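PDB 3F2K: histone-lysine N-methyltransferase SETMAR from Homo sapiens, which combines a lysine methyltransferase for histone H3 with a DNA-binding mariner transposase domain, and acts in DNA double-strand break repair and replication fork restart. Local coordinates for residues A[98-101]-A[102-106]; A[128-132]-A[133-137]. All blocks are in the same frame, centred on the assembly; numbering follows the deposited sequence. Where two conformers were deposited one is given.

Contact 1. Residues A[98-101]-A[102-106]; sequences SEKY and AQEID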
ATOM      1  N   SER A  98      -1.105   9.472  13.826  1.00 16.02           N
ATOM      2  CA  SER A  98      -2.342   8.738  13.573  0.50 16.10           C
ATOM      3  C   SER A  98      -3.466   9.740  13.255  1.00 17.10           C
ATOM      4  O   SER A  98      -4.398   9.404  12.509  1.00 15.86           O
ATOM      5  CB  SER A  98      -2.716   7.816  14.737  0.50 14.71           C
ATOM      6  OG  SER A  98      -3.768   6.908  14.369  0.50 12.67           O
ATOM      7  N   GLU A  99      -3.352  10.971  13.798  1.00 17.29           N
ATOM      8  CA  GLU A  99      -4.336  12.020  13.535  1.00 17.14           C
ATOM      9  C   GLU A  99      -4.297  12.380  12.042  1.00 17.00           C
ATOM     10  O   GLU A  99      -5.333  12.485  11.377  1.00 16.12           O
ATOM     11  CB  GLU A  99      -4.132  13.284  14.433  1.00 16.10           C
ATOM     12  CG  GLU A  99      -4.561  13.014  15.879  1.00 16.79           C
ATOM     13  CD  GLU A  99      -3.423  12.421  16.750  1.00 16.99           C
ATOM     14  OE1 GLU A  99      -2.278  12.180  16.264  1.00 18.90           O
ATOM     15  OE2 GLU A  99      -3.633  12.268  17.951  1.00 14.53           O
ATOM     16  N   LYS A 100      -3.104  12.559  11.530  1.00 16.03           N
ATOM     17  CA  LYS A 100      -2.905  12.924  10.116  1.00 17.53           C
ATOM     18  C   LYS A 100      -3.387  11.747   9.242  1.00 16.79           C
ATOM     19  O   LYS A 100      -3.981  11.961   8.201  1.00 16.11           O
ATOM     20  CB  LYS A 100      -1.394  13.168   9.891  1.00 18.38           C
ATOM     21  CG  LYS A 100      -0.960  13.336   8.427  1.00 21.80           C
ATOM     22  CD  LYS A 100      -1.919  14.298   7.796  1.00 24.89           C
ATOM     23  CE  LYS A 100      -1.209  15.286   6.935  1.00 30.77           C
ATOM     24  NZ  LYS A 100      -1.251  14.785   5.524  1.00 34.54           N
ATOM     25  N   TYR A 101      -2.982  10.540   9.612  1.00 17.48           N
ATOM     26  CA  TYR A 101      -3.335   9.343   8.779  1.00 16.23           C
ATOM     27  C   TYR A 101      -4.846   9.160   8.760  1.00 16.30           C
ATOM     28  O   TYR A 101      -5.390   8.813   7.674  1.00 16.51           O
ATOM     29  CB  TYR A 101      -2.646   8.127   9.311  1.00 15.48           C
ATOM     30  CG  TYR A 101      -2.676   6.916   8.451  1.00 16.82           C
ATOM     31  CD1 TYR A 101      -1.889   6.853   7.283  1.00 14.95           C
ATOM     32  CD2 TYR A 101      -3.437   5.809   8.827  1.00 15.37           C
ATOM     33  CE1 TYR A 101      -1.835   5.713   6.523  1.00 16.84           C
ATOM     34  CE2 TYR A 101      -3.423   4.615   8.032  1.00 17.47           C
ATOM     35  CZ  TYR A 101      -2.602   4.598   6.891  1.00 16.88           C
ATOM     36  OH  TYR A 101      -2.556   3.445   6.090  1.00 20.29           O
ATOM     37  N   ALA A 102      -5.529   9.418   9.888  1.00 13.84           N
ATOM     38  CA  ALA A 102      -7.014   9.394   9.896  1.00 16.51           C
ATOM     39  C   ALA A 102      -7.677  10.374   8.886  1.00 17.89           C
ATOM     40  O   ALA A 102      -8.629   9.984   8.172  1.00 16.59           O
ATOM     41  CB  ALA A 102      -7.597   9.557  11.352  1.00 16.76           C
ATOM     42  N   GLN A 103      -7.144  11.602   8.809  1.00 17.94           N
ATOM     43  CA  GLN A 103      -7.622  12.621   7.872  1.00 20.07           C
ATOM     44  C   GLN A 103      -7.333  12.183   6.441  1.00 18.35           C
ATOM     45  O   GLN A 103      -8.159  12.364   5.546  1.00 17.23           O
ATOM     46  CB  GLN A 103      -6.984  13.976   8.178  1.00 19.86           C
ATOM     47  CG  GLN A 103      -7.529  14.548   9.478  1.00 28.98           C
ATOM     48  CD  GLN A 103      -9.085  14.611   9.471  1.00 37.16           C
ATOM     49  OE1 GLN A 103      -9.764  14.060  10.366  1.00 41.20           O
ATOM     50  NE2 GLN A 103      -9.646  15.221   8.413  1.00 42.65           N
ATOM     51  N   GLU A 104      -6.196  11.515   6.237  1.00 16.76           N
ATOM     52  CA  GLU A 104      -5.862  11.004   4.913  1.00 16.29           C
ATOM     53  C   GLU A 104      -6.812   9.900   4.463  1.00 16.44           C
ATOM     54  O   GLU A 104      -7.198   9.843   3.279  1.00 17.38           O
ATOM     55  CB  GLU A 104      -4.416  10.498   4.925  1.00 18.17           C
ATOM     56  CG  GLU A 104      -3.391  11.704   4.875  1.00 23.63           C
ATOM     57  CD  GLU A 104      -3.489  12.623   3.622  1.00 30.27           C
ATOM     58  OE1 GLU A 104      -3.695  12.160   2.480  1.00 31.31           O
ATOM     59  OE2 GLU A 104      -3.306  13.861   3.779  1.00 35.32           O
ATOM     60  N   ILE A 105      -7.158   9.008   5.379  1.00 15.15           N
ATOM     61  CA  ILE A 105      -8.126   7.902   5.097  1.00 14.72           C
ATOM     62  C   ILE A 105      -9.487   8.503   4.730  1.00 16.19           C
ATOM     63  O   ILE A 105     -10.113   8.093   3.765  1.00 14.64           O
ATOM     64  CB  ILE A 105      -8.265   7.021   6.329  1.00 15.61           C
ATOM     65  CG1 ILE A 105      -7.008   6.146   6.511  1.00 15.15           C
ATOM     66  CG2 ILE A 105      -9.506   6.117   6.280  1.00 10.95           C
ATOM     67  CD1 ILE A 105      -7.047   5.420   7.898  1.00 18.95           C
ATOM     68  N   ASP A 106      -9.920   9.503   5.482  1.00 15.24           N
ATOM     69  CA  ASP A 106     -11.192  10.207   5.129  1.00 17.87           C
ATOM     70  C   ASP A 106     -11.140  10.771   3.702  1.00 18.16           C
ATOM     71  O   ASP A 106     -12.117  10.616   2.936  1.00 19.82           O
ATOM     72  CB  ASP A 106     -11.455  11.320   6.136  1.00 19.14           C
ATOM     73  CG  ASP A 106     -12.885  11.641   6.273  1.00 23.97           C
ATOM     74  OD1 ASP A 106     -13.434  12.275   5.329  1.00 32.74           O
ATOM     75  OD2 ASP A 106     -13.427  11.359   7.342  1.00 27.54           O
TER
HETATM   76  O   HOH W   1      -7.832  12.886  12.641  1.00 21.01           O
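Tyr101 and Ile105 meet one turn apart on helix 98-115. Ile105 lays its CG1 branch over one face of the Tyr101 ring. Its CD1 methyl lies 3.7 Å from Tyr101 CE2 and borders the CD2-CE2 side. Tyr101 CG stands beside the carbonyl carbon (chi1 -168°), on the side where Ile105 follows. The Tyr101 side chain touches Cys37 and Glu39 of strand 34-43 and Thr140 of helix 140-147. Its ring also meets Trp78 at a slant. Ile105 turns to helix 140-147 as well, touching Lys143 and Leu144.

On another side of the helix Lys100 and Glu104 form an i to i+4 salt bridge. Lys100 NZ stands 2.8 Å from Glu104 OE2, coming from above the carboxylate plane. The lysine chain is bent at chi2, chi3 and chi4. The bends carry the ammonium one turn forward, to the glutamate. The other carboxylate oxygen, Glu104 OE1, is held by His86 and Ser88, so the carboxylate is gripped at both oxygens.

The backbone beneath is regular. Ala102 N bonds Ser98 O at 2.9 Å, and Ile105 N bonds Tyr101 O at 2.9 Å. Gln103 N to Glu99 O is longer, 3.3 Å. A water also donates to Glu99 O, at 2.8 Å, and to Gln103 OE1. This is the pattern of an amphipathic alpha-helix, here packed by its apolar side on the RNase H-like core of the transposase domain.

Contact 2. Residues A[128-132]-A[133-137]; sequences LHDNA and RPHVA. With MG (magnesium ion), chain D.
Asp130 and His135 meet beside the magnesium site of the RNase H-like transposase domain. Asp130 OD2 binds the magnesium ion at 2.0 Å. Asp38 and four waters complete six ligands. Asp130 OD1 accepts from one of these waters and, at 3.2 Å, from Ala132 N. The second bond makes an Asx turn. Together with the metal bond on OD2, these two bonds hold the carboxylate's rotation.

His135 ND1 donates to Asp130 O at 2.9 Å, from above the carbonyl plane. Its NE2 bonds Glu39, so both ring nitrogens are tied. The ring reaches back over the turn because CG is anti to the carbonyl carbon (chi1 -71°). Ala132 CB sits over the centre of one ring face, 3.9 Å from the His135 centroid. The His129 ring is nearly parallel to that of His135, at 3°, but slid so far that they barely overlap. His135 CB instead lies over the His129 face. His135 N also bonds Ala132 O at 2.9 Å.

An alanine at His135 removes the ring under Ala132 CB and would probably cost Asp130 O and Glu39 a bonding partner each. The bonds are consistent with a second-shell role, His135 holding the backbone of a metal ligand.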
ATOM      1  N   LEU A 128      -5.506  -3.001   3.316  1.00 12.25           N
ATOM      2  CA  LEU A 128      -4.257  -3.759   3.566  1.00 14.78           C
ATOM      3  C   LEU A 128      -3.152  -2.730   3.709  1.00 12.70           C
ATOM      4  O   LEU A 128      -2.791  -2.032   2.772  1.00 13.22           O
ATOM      5  CB  LEU A 128      -3.966  -4.596   2.314  1.00 15.56           C
ATOM      6  CG  LEU A 128      -2.697  -5.483   2.280  1.00 16.71           C
ATOM      7  CD1 LEU A 128      -2.355  -6.055   3.558  1.00 21.84           C
ATOM      8  CD2 LEU A 128      -2.887  -6.491   1.016  1.00 16.62           C
ATOM      9  N   HIS A 129      -2.624  -2.650   4.921  1.00 13.88           N
ATOM     10  CA  HIS A 129      -1.563  -1.741   5.211  1.00 12.87           C
ATOM     11  C   HIS A 129      -0.678  -2.346   6.323  1.00 13.02           C
ATOM     12  O   HIS A 129      -1.090  -3.247   7.042  1.00 13.81           O
ATOM     13  CB  HIS A 129      -2.079  -0.292   5.545  1.00 14.18           C
ATOM     14  CG  HIS A 129      -2.855  -0.099   6.819  1.00 12.09           C
ATOM     15  ND1 HIS A 129      -3.386  -1.097   7.621  1.00 19.74           N
ATOM     16  CD2 HIS A 129      -3.265   1.071   7.388  1.00 10.51           C
ATOM     17  CE1 HIS A 129      -4.049  -0.547   8.629  1.00 14.55           C
ATOM     18  NE2 HIS A 129      -3.973   0.761   8.516  1.00 16.60           N
ATOM     19  N   ASP A 130       0.523  -1.818   6.441  1.00 15.94           N
ATOM     20  CA  ASP A 130       1.497  -2.408   7.365  1.00 17.24           C
ATOM     21  C   ASP A 130       1.297  -1.862   8.780  1.00 18.82           C
ATOM     22  O   ASP A 130       0.369  -1.069   9.033  1.00 19.13           O
ATOM     23  CB  ASP A 130       2.943  -2.308   6.806  1.00 18.28           C
ATOM     24  CG  ASP A 130       3.477  -0.886   6.725  1.00 17.91           C
ATOM     25  OD1 ASP A 130       3.007   0.019   7.463  1.00 16.82           O
ATOM     26  OD2 ASP A 130       4.449  -0.666   5.932  1.00 18.95           O
ATOM     27  N   ASN A 131       2.105  -2.333   9.719  1.00 16.97           N
ATOM     28  CA  ASN A 131       1.874  -1.964  11.109  1.00 20.04           C
ATOM     29  C   ASN A 131       2.605  -0.720  11.597  1.00 18.79           C
ATOM     30  O   ASN A 131       2.877  -0.602  12.808  1.00 19.51           O
ATOM     31  CB  ASN A 131       2.209  -3.170  11.968  1.00 21.06           C
ATOM     32  CG  ASN A 131       3.716  -3.380  12.117  1.00 26.79           C
ATOM     33  OD1 ASN A 131       4.552  -2.657  11.520  1.00 32.32           O
ATOM     34  ND2 ASN A 131       4.076  -4.325  12.966  1.00 29.66           N
ATOM     35  N   ALA A 132       2.956   0.189  10.695  1.00 17.13           N
ATOM     36  CA  ALA A 132       3.515   1.497  11.075  1.00 18.64           C
ATOM     37  C   ALA A 132       2.651   2.084  12.212  1.00 19.09           C
ATOM     38  O   ALA A 132       1.428   1.881  12.227  1.00 17.89           O
ATOM     39  CB  ALA A 132       3.597   2.460   9.906  1.00 17.80           C
ATOM     40  N   ARG A 133       3.253   2.780  13.175  1.00 19.69           N
ATOM     41  CA  ARG A 133       2.470   3.158  14.370  1.00 21.29           C
ATOM     42  C   ARG A 133       1.159   3.943  14.077  1.00 18.56           C
ATOM     43  O   ARG A 133       0.120   3.601  14.652  1.00 17.72           O
ATOM     44  CB  ARG A 133       3.329   3.915  15.376  1.00 23.66           C
ATOM     45  CG  ARG A 133       4.504   3.023  15.837  1.00 28.11           C
ATOM     46  CD  ARG A 133       5.183   3.664  17.022  1.00 36.35           C
ATOM     47  NE  ARG A 133       4.200   3.897  18.082  1.00 40.68           N
ATOM     48  CZ  ARG A 133       4.522   4.212  19.337  1.00 41.85           C
ATOM     49  NH1 ARG A 133       5.822   4.303  19.662  1.00 42.23           N
ATOM     50  NH2 ARG A 133       3.553   4.430  20.247  1.00 33.88           N
ATOM     51  N   PRO A 134       1.200   4.900  13.171  1.00 18.64           N
ATOM     52  CA  PRO A 134      -0.051   5.616  12.916  1.00 18.65           C
ATOM     53  C   PRO A 134      -1.193   4.745  12.371  1.00 18.01           C
ATOM     54  O   PRO A 134      -2.395   5.113  12.513  1.00 17.67           O
ATOM     55  CB  PRO A 134       0.342   6.586  11.824  1.00 18.30           C
ATOM     56  CG  PRO A 134       1.827   6.860  12.101  1.00 22.23           C
ATOM     57  CD  PRO A 134       2.300   5.441  12.323  1.00 19.83           C
ATOM     58  N   HIS A 135      -0.823   3.636  11.708  1.00 15.04           N
ATOM     59  CA  HIS A 135      -1.791   2.779  11.011  1.00 14.33           C
ATOM     60  C   HIS A 135      -2.617   2.014  11.985  1.00 14.00           C
ATOM     61  O   HIS A 135      -3.758   1.551  11.687  1.00 14.46           O
ATOM     62  CB  HIS A 135      -1.026   1.758  10.123  1.00 13.52           C
ATOM     63  CG  HIS A 135      -0.348   2.374   8.910  1.00 15.08           C
ATOM     64  ND1 HIS A 135       0.239   1.599   7.928  1.00 14.33           N
ATOM     65  CD2 HIS A 135      -0.095   3.655   8.573  1.00 14.67           C
ATOM     66  CE1 HIS A 135       0.774   2.380   7.010  1.00 16.08           C
ATOM     67  NE2 HIS A 135       0.623   3.638   7.387  1.00 16.39           N
ATOM     68  N   VAL A 136      -2.070   1.833  13.183  1.00 15.83           N
ATOM     69  CA  VAL A 136      -2.637   0.901  14.136  1.00 16.47           C
ATOM     70  C   VAL A 136      -3.066   1.603  15.472  1.00 17.80           C
ATOM     71  O   VAL A 136      -3.426   0.923  16.410  1.00 19.11           O
ATOM     72  CB  VAL A 136      -1.717  -0.377  14.377  1.00 17.93           C
ATOM     73  CG1 VAL A 136      -1.512  -1.139  12.993  1.00 14.83           C
ATOM     74  CG2 VAL A 136      -0.384  -0.022  15.015  1.00 19.20           C
ATOM     75  N   ALA A 137      -3.017   2.924  15.480  1.00 16.74           N
ATOM     76  CA  ALA A 137      -3.348   3.714  16.674  1.00 17.48           C
ATOM     77  C   ALA A 137      -4.721   4.383  16.464  1.00 17.75           C
ATOM     78  O   ALA A 137      -5.293   4.291  15.380  1.00 16.50           O
ATOM     79  CB  ALA A 137      -2.293   4.761  16.885  1.00 15.72           C
TER
HETATM   80 MG    MG D 227       5.509   0.901   5.294  1.00 20.28          MG
HETATM   81  O   HOH W   2       4.314   2.204   6.535  1.00 18.58           O
HETATM   82  O   HOH W   3       6.841   0.657   6.975  1.00 17.82           O
HETATM   83  O   HOH W   4       6.552   2.532   4.659  1.00 20.19           O
HETATM   84  O   HOH W   5       6.637  -0.526   4.048  1.00 20.19           O

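The two contacts touch each other although they lie on different elements. Both are partly buried. Contact 1 is a length of regular helix packed against the sheet, with one side buried and the other exposed. Contact 2 is the loop and short helix that follow strand 126-128. Its His129 and His135 are buried, while Asn131, Arg133 and Val136 are exposed. Ser98 OG makes a probable hydrogen bond to Pro134 O, at 2.9 Å. Contact 1 relies on repeated backbone bonds, one salt bridge and apolar packing. Contact 2 relies on side-chain-to-backbone bonds, ring packing and metal coordination. Through Tyr101, which stacks on His135, helix 98-115 packs on a residue that in turn holds Asp130.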